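Local coordinates for protein C-1-tetrahydrofolate synthase, cytoplasmic, putative (Trypanosoma brucei, PDB 4CJX) that probably interconverts methylene-, methenyl- and formyl-tetrahydrofolate as an NADP-dependent dehydrogenase and cyclohydrolase of one-carbon metabolism, working as a homodimer, at residues S60-G65 with F89-P94; G184-V189 with V227-I232. All blocks are in the same frame, centred on the assembly; numbering follows the deposited sequence.

Contact 1 of 2, residues S60-G65 with F89-P94; sequences STIICG and FSVELP
Residues Ser60-Gly65 and Phe89-Pro94 are paired as neighbouring parallel β-strands, the first and last elements of a β-α-β crossover whose helix, 68-83, runs between them in the catalytic domain. The axes of the two short strand segments approach to 4.8 Å and run almost parallel. Strand 58-64 is central, since Ser60 and Ile62 also bond through their backbones to strand 117-120, whereas strand 87-93 is outermost in this three-stranded sheet.

Backbone hydrogen bonds alternate in direction. Residues Thr61 and Ile63 each both donate and accept, binding Phe89 O, Val91 N, Val91 O and Leu93 N in turn. The straightest is Leu93 N to Ile63 O, 2.9 Å and 174° at the hydrogen. Beyond the regular strands the pattern continues with Gly65 N, 2.9 Å from Leu93 O, where the chain turns off with positive phi.

Apolar contacts gather on the face bearing Ile62, Val91, Cys64 and Leu93, which helix 99-110 covers. Ile62 and Val91 stand side by side and point the same way, CG1 of the former 3.9 Å from CB of the latter. Leu93 CD1 reaches between two residues of the other strand, 3.8 Å from Ile62 CG2 and 4.0 Å from Cys64 SG.

On the other face, Ile63 CG2 meets Glu92 CG at 3.7 Å. The Glu92 chain then bends at chi2 (84°), and its carboxylate forms a salt bridge with Arg78 of helix 68-83, which also bonds Thr61 OG1; one arginine thus ties both strands to the crossover helix.

A side-chain bond completes the pairing: a trans chi1 (-178°) brings Ser60 OG within 3.1 Å of Phe89 O, to which it donates on the opposite face of the carbonyl plane from Thr61 N.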
loop_
_atom_site.group_PDB
_atom_site.type_symbol
_atom_site.label_atom_id
_atom_site.label_comp_id
_atom_site.label_asym_id
_atom_site.label_seq_id
_atom_site.Cartn_x
_atom_site.Cartn_y
_atom_site.Cartn_z
ATOM N N SER B 60 24.605 9.307 2.296
ATOM C CA SER B 60 25.300 8.113 2.684
ATOM C C SER B 60 24.808 6.902 1.903
ATOM O O SER B 60 23.616 6.650 1.881
ATOM C CB SER B 60 25.109 7.851 4.170
ATOM O OG SER B 60 25.850 6.689 4.500
ATOM N N THR B 61 25.726 6.138 1.305
ATOM C CA THR B 61 25.392 4.824 0.726
ATOM C C THR B 61 26.197 3.680 1.355
ATOM O O THR B 61 27.424 3.730 1.407
ATOM C CB THR B 61 25.659 4.796 -0.783
ATOM O OG1 THR B 61 27.013 5.171 -1.012
ATOM C CG2 THR B 61 24.729 5.751 -1.528
ATOM N N ILE B 62 25.485 2.655 1.805
ATOM C CA ILE B 62 26.052 1.464 2.391
ATOM C C ILE B 62 25.848 0.309 1.427
ATOM O O ILE B 62 24.735 0.022 1.024
ATOM C CB ILE B 62 25.349 1.115 3.714
ATOM C CG1 ILE B 62 25.513 2.253 4.740
ATOM C CG2 ILE B 62 25.881 -0.196 4.269
ATOM C CD1 ILE B 62 24.683 2.069 5.997
ATOM N N ILE B 63 26.936 -0.347 1.053
ATOM C CA ILE B 63 26.869 -1.557 0.264
ATOM C C ILE B 63 27.480 -2.710 1.054
ATOM O O ILE B 63 28.550 -2.571 1.649
ATOM C CB ILE B 63 27.536 -1.364 -1.117
ATOM C CG1 ILE B 63 27.426 -2.643 -1.960
ATOM C CG2 ILE B 63 29.000 -0.973 -0.982
ATOM C CD1 ILE B 63 27.861 -2.455 -3.402
ATOM N N CYS B 64 26.761 -3.827 1.098
ATOM C CA CYS B 64 27.246 -5.054 1.705
ATOM C C CYS B 64 27.559 -6.044 0.579
ATOM O O CYS B 64 26.734 -6.259 -0.309
ATOM C CB CYS B 64 26.190 -5.659 2.632
ATOM S SG CYS B 64 25.703 -4.640 4.045
ATOM N N GLY B 65 28.750 -6.637 0.621
ATOM C CA GLY B 65 29.159 -7.640 -0.347
ATOM C C GLY B 65 29.635 -7.017 -1.640
ATOM O O GLY B 65 29.887 -5.815 -1.713
ATOM N N PHE B 89 29.080 10.016 2.076
ATOM C CA PHE B 89 29.552 9.148 3.154
ATOM C C PHE B 89 29.360 7.737 2.641
ATOM O O PHE B 89 28.256 7.199 2.633
ATOM C CB PHE B 89 28.749 9.329 4.435
ATOM C CG PHE B 89 28.799 10.708 4.991
ATOM C CD1 PHE B 89 28.000 11.710 4.463
ATOM C CD2 PHE B 89 29.639 11.011 6.068
ATOM C CE1 PHE B 89 28.037 12.996 4.990
ATOM C CE2 PHE B 89 29.693 12.296 6.590
ATOM C CZ PHE B 89 28.885 13.290 6.050
ATOM N N SER B 90 30.455 7.152 2.195
ATOM C CA SER B 90 30.443 5.886 1.519
ATOM C C SER B 90 30.838 4.829 2.497
ATOM O O SER B 90 31.842 4.980 3.175
ATOM C CB SER B 90 31.466 5.949 0.392
ATOM O OG SER B 90 31.102 6.980 -0.512
ATOM N N VAL B 91 30.055 3.763 2.602
ATOM C CA VAL B 91 30.419 2.659 3.486
ATOM C C VAL B 91 30.410 1.381 2.671
ATOM O O VAL B 91 29.513 1.192 1.842
ATOM C CB VAL B 91 29.446 2.520 4.675
ATOM C CG1 VAL B 91 29.839 1.339 5.563
ATOM C CG2 VAL B 91 29.375 3.810 5.490
ATOM N N GLU B 92 31.401 0.520 2.905
ATOM C CA GLU B 92 31.476 -0.814 2.302
ATOM C C GLU B 92 31.677 -1.849 3.385
ATOM O O GLU B 92 32.668 -1.798 4.131
ATOM C CB GLU B 92 32.648 -0.932 1.331
ATOM C CG GLU B 92 32.476 -0.156 0.042
ATOM C CD GLU B 92 32.886 1.297 0.174
ATOM O OE1 GLU B 92 34.016 1.563 0.610
ATOM O OE2 GLU B 92 32.073 2.179 -0.168
ATOM N N LEU B 93 30.760 -2.807 3.457
ATOM C CA LEU B 93 30.835 -3.881 4.431
ATOM C C LEU B 93 30.958 -5.210 3.679
ATOM O O LEU B 93 30.572 -5.298 2.505
ATOM C CB LEU B 93 29.579 -3.850 5.318
ATOM C CG LEU B 93 29.367 -2.559 6.130
ATOM C CD1 LEU B 93 27.913 -2.405 6.568
ATOM C CD2 LEU B 93 30.307 -2.497 7.330
ATOM N N PRO B 94 31.483 -6.249 4.345
ATOM C CA PRO B 94 31.654 -7.536 3.701
ATOM C C PRO B 94 30.359 -8.307 3.623
ATOM O O PRO B 94 29.381 -7.979 4.322
ATOM C CB PRO B 94 32.635 -8.258 4.625
ATOM C CG PRO B 94 32.354 -7.700 5.972
ATOM C CD PRO B 94 31.924 -6.273 5.751
#

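Contact 2 of 2, residues G184-V189 with V227-I232; sequences GKRVVV and VRASDI
Asp231 reaches across to the start of strand 186-190 and takes the Arg186 backbone N-H on OD2, at 3.0 Å and nearly straight (170°), through the anti lone pair of that oxygen. A chi1 near -60° sets CG beside the Asp231 backbone N and leaves OD2 to meet the strand, while OD1 forms a salt bridge with Lys249. Lys185 crosses Asp231 at about a right angle; its chain bends at chi2, and the methylene CD comes to 3.7 Å from Asp231 OD2, without ion pairing by NZ.

Arg186 folds twice, at chi2 and chi3. Its CB rests 3.5 Å from Ala229 O, and Ala229 CB lies over one guanidinium face. Ile226 of the second subunit packs against this side chain.

Further along, Val188 CG1, set between its backbone N and carbonyl carbon (chi1 59°), comes 3.3 Å from Ser230 OG, a hydroxyl bonded to Ile226 O of the same chain, in helix 220-228. Val187 CG2 packs on Ile232 CB at 3.9 Å, where parallel pairing of the Rossmann-type sheet begins: Ile232 N binds Arg186 O, and Val188 N binds Ile232 O at 3.0 Å.

Asp231 thus carries the pairing one step beyond the start of strand 232-235, its carboxylate taking the place of a backbone acceptor; Lys249 probably stabilises its charge.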
loop_
_atom_site.group_PDB
_atom_site.type_symbol
_atom_site.label_atom_id
_atom_site.label_comp_id
_atom_site.label_asym_id
_atom_site.label_seq_id
_atom_site.Cartn_x
_atom_site.Cartn_y
_atom_site.Cartn_z
ATOM N N GLY B 184 -8.447 7.992 -15.583
ATOM C CA GLY B 184 -9.404 7.240 -16.390
ATOM C C GLY B 184 -8.772 6.142 -17.230
ATOM O O GLY B 184 -9.480 5.392 -17.880
ATOM N N LYS B 185 -7.444 6.032 -17.218
ATOM C CA LYS B 185 -6.738 5.083 -18.077
ATOM C C LYS B 185 -6.526 3.768 -17.370
ATOM O O LYS B 185 -6.512 3.697 -16.126
ATOM C CB LYS B 185 -5.380 5.645 -18.488
ATOM C CG LYS B 185 -5.467 6.955 -19.230
ATOM C CD LYS B 185 -6.371 6.839 -20.456
ATOM C CE LYS B 185 -6.201 8.048 -21.350
ATOM N NZ LYS B 185 -6.897 7.849 -22.642
ATOM N N ARG B 186 -6.371 2.725 -18.163
ATOM C CA ARG B 186 -6.071 1.416 -17.614
ATOM C C ARG B 186 -4.552 1.228 -17.520
ATOM O O ARG B 186 -3.820 1.392 -18.521
ATOM C CB ARG B 186 -6.700 0.325 -18.475
ATOM C CG ARG B 186 -8.227 0.393 -18.566
ATOM C CD ARG B 186 -8.887 -0.201 -17.325
ATOM N NE ARG B 186 -8.722 -1.660 -17.281
ATOM C CZ ARG B 186 -9.430 -2.502 -18.031
ATOM N NH1 ARG B 186 -10.345 -2.040 -18.868
ATOM N NH2 ARG B 186 -9.218 -3.804 -17.944
ATOM N N VAL B 187 -4.093 0.889 -16.319
ATOM C CA VAL B 187 -2.678 0.744 -16.020
ATOM C C VAL B 187 -2.404 -0.670 -15.555
ATOM O O VAL B 187 -3.160 -1.193 -14.747
ATOM C CB VAL B 187 -2.217 1.690 -14.888
ATOM C CG1 VAL B 187 -0.801 1.354 -14.458
ATOM C CG2 VAL B 187 -2.271 3.134 -15.330
ATOM N N VAL B 188 -1.329 -1.287 -16.070
ATOM C CA VAL B 188 -0.812 -2.522 -15.483
ATOM C C VAL B 188 0.594 -2.301 -14.948
ATOM O O VAL B 188 1.459 -1.727 -15.626
ATOM C CB VAL B 188 -0.804 -3.758 -16.419
ATOM C CG1 VAL B 188 0.012 -3.537 -17.666
ATOM C CG2 VAL B 188 -0.229 -4.965 -15.695
ATOM N N VAL B 189 0.786 -2.748 -13.718
ATOM C CA VAL B 189 2.071 -2.766 -13.067
ATOM C C VAL B 189 2.412 -4.253 -12.920
ATOM O O VAL B 189 1.638 -5.003 -12.328
ATOM C CB VAL B 189 1.994 -2.121 -11.665
ATOM C CG1 VAL B 189 3.341 -2.160 -10.976
ATOM C CG2 VAL B 189 1.563 -0.678 -11.775
ATOM N N VAL B 227 -2.235 -6.838 -20.323
ATOM C CA VAL B 227 -1.362 -5.900 -21.052
ATOM C C VAL B 227 -2.101 -5.375 -22.303
ATOM O O VAL B 227 -1.994 -4.195 -22.636
ATOM C CB VAL B 227 -0.012 -6.570 -21.479
ATOM C CG1 VAL B 227 0.735 -5.729 -22.495
ATOM C CG2 VAL B 227 0.871 -6.851 -20.272
ATOM N N ARG B 228 -2.832 -6.252 -22.986
ATOM C CA ARG B 228 -3.561 -5.881 -24.212
ATOM C C ARG B 228 -4.576 -4.779 -23.957
ATOM O O ARG B 228 -4.909 -3.978 -24.844
ATOM C CB ARG B 228 -4.301 -7.086 -24.796
ATOM C CG ARG B 228 -3.430 -8.035 -25.595
ATOM C CD ARG B 228 -4.248 -9.178 -26.188
ATOM N NE ARG B 228 -3.358 -10.215 -26.708
ATOM C CZ ARG B 228 -3.355 -11.498 -26.349
ATOM N NH1 ARG B 228 -4.239 -11.975 -25.474
ATOM N NH2 ARG B 228 -2.455 -12.315 -26.894
ATOM N N ALA B 229 -5.088 -4.738 -22.739
ATOM C CA ALA B 229 -6.100 -3.765 -22.415
ATOM C C ALA B 229 -5.508 -2.501 -21.768
ATOM O O ALA B 229 -6.252 -1.582 -21.421
ATOM C CB ALA B 229 -7.136 -4.421 -21.504
ATOM N N SER B 230 -4.197 -2.439 -21.569
ATOM C CA SER B 230 -3.640 -1.376 -20.776
ATOM C C SER B 230 -3.122 -0.198 -21.615
ATOM O O SER B 230 -2.351 -0.380 -22.543
ATOM C CB SER B 230 -2.512 -1.908 -19.886
ATOM O OG SER B 230 -2.903 -3.072 -19.182
ATOM N N ASP B 231 -3.545 1.007 -21.248
ATOM C CA ASP B 231 -3.022 2.251 -21.801
ATOM C C ASP B 231 -1.597 2.576 -21.342
ATOM O O ASP B 231 -0.865 3.298 -22.020
ATOM C CB ASP B 231 -3.943 3.408 -21.400
ATOM C CG ASP B 231 -5.378 3.220 -21.926
ATOM O OD1 ASP B 231 -5.541 3.132 -23.177
ATOM O OD2 ASP B 231 -6.323 3.145 -21.092
ATOM N N ILE B 232 -1.235 2.089 -20.161
ATOM C CA ILE B 232 0.070 2.348 -19.595
ATOM C C ILE B 232 0.622 1.067 -18.982
ATOM O O ILE B 232 -0.063 0.404 -18.203
ATOM C CB ILE B 232 0.016 3.440 -18.512
ATOM C CG1 ILE B 232 -0.334 4.790 -19.125
ATOM C CG2 ILE B 232 1.353 3.509 -17.779
ATOM C CD1 ILE B 232 -0.866 5.777 -18.108
#

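The two contacts occupy opposite sides of the chain's centre, about 38 Å apart between centres and about 25 Å between nearest atoms, and do not touch. They follow in series: contact 1 closes in the catalytic domain before contact 2 opens in the NAD(P)-binding domain. They share no sheet. Contact 1 belongs to the parallel three-stranded sheet, whereas contact 2 joins strand 186-190 to the end of helix 220-228 and the start of strand 232-235, the two strands being neighbours in the larger parallel sheet. The side chain of Thr61 lies about 8 Å from the bound inhibitor, and that of Arg186 about 12 Å from NADP. The contacts thus lie in different domains, and neither side chain touches its ligand.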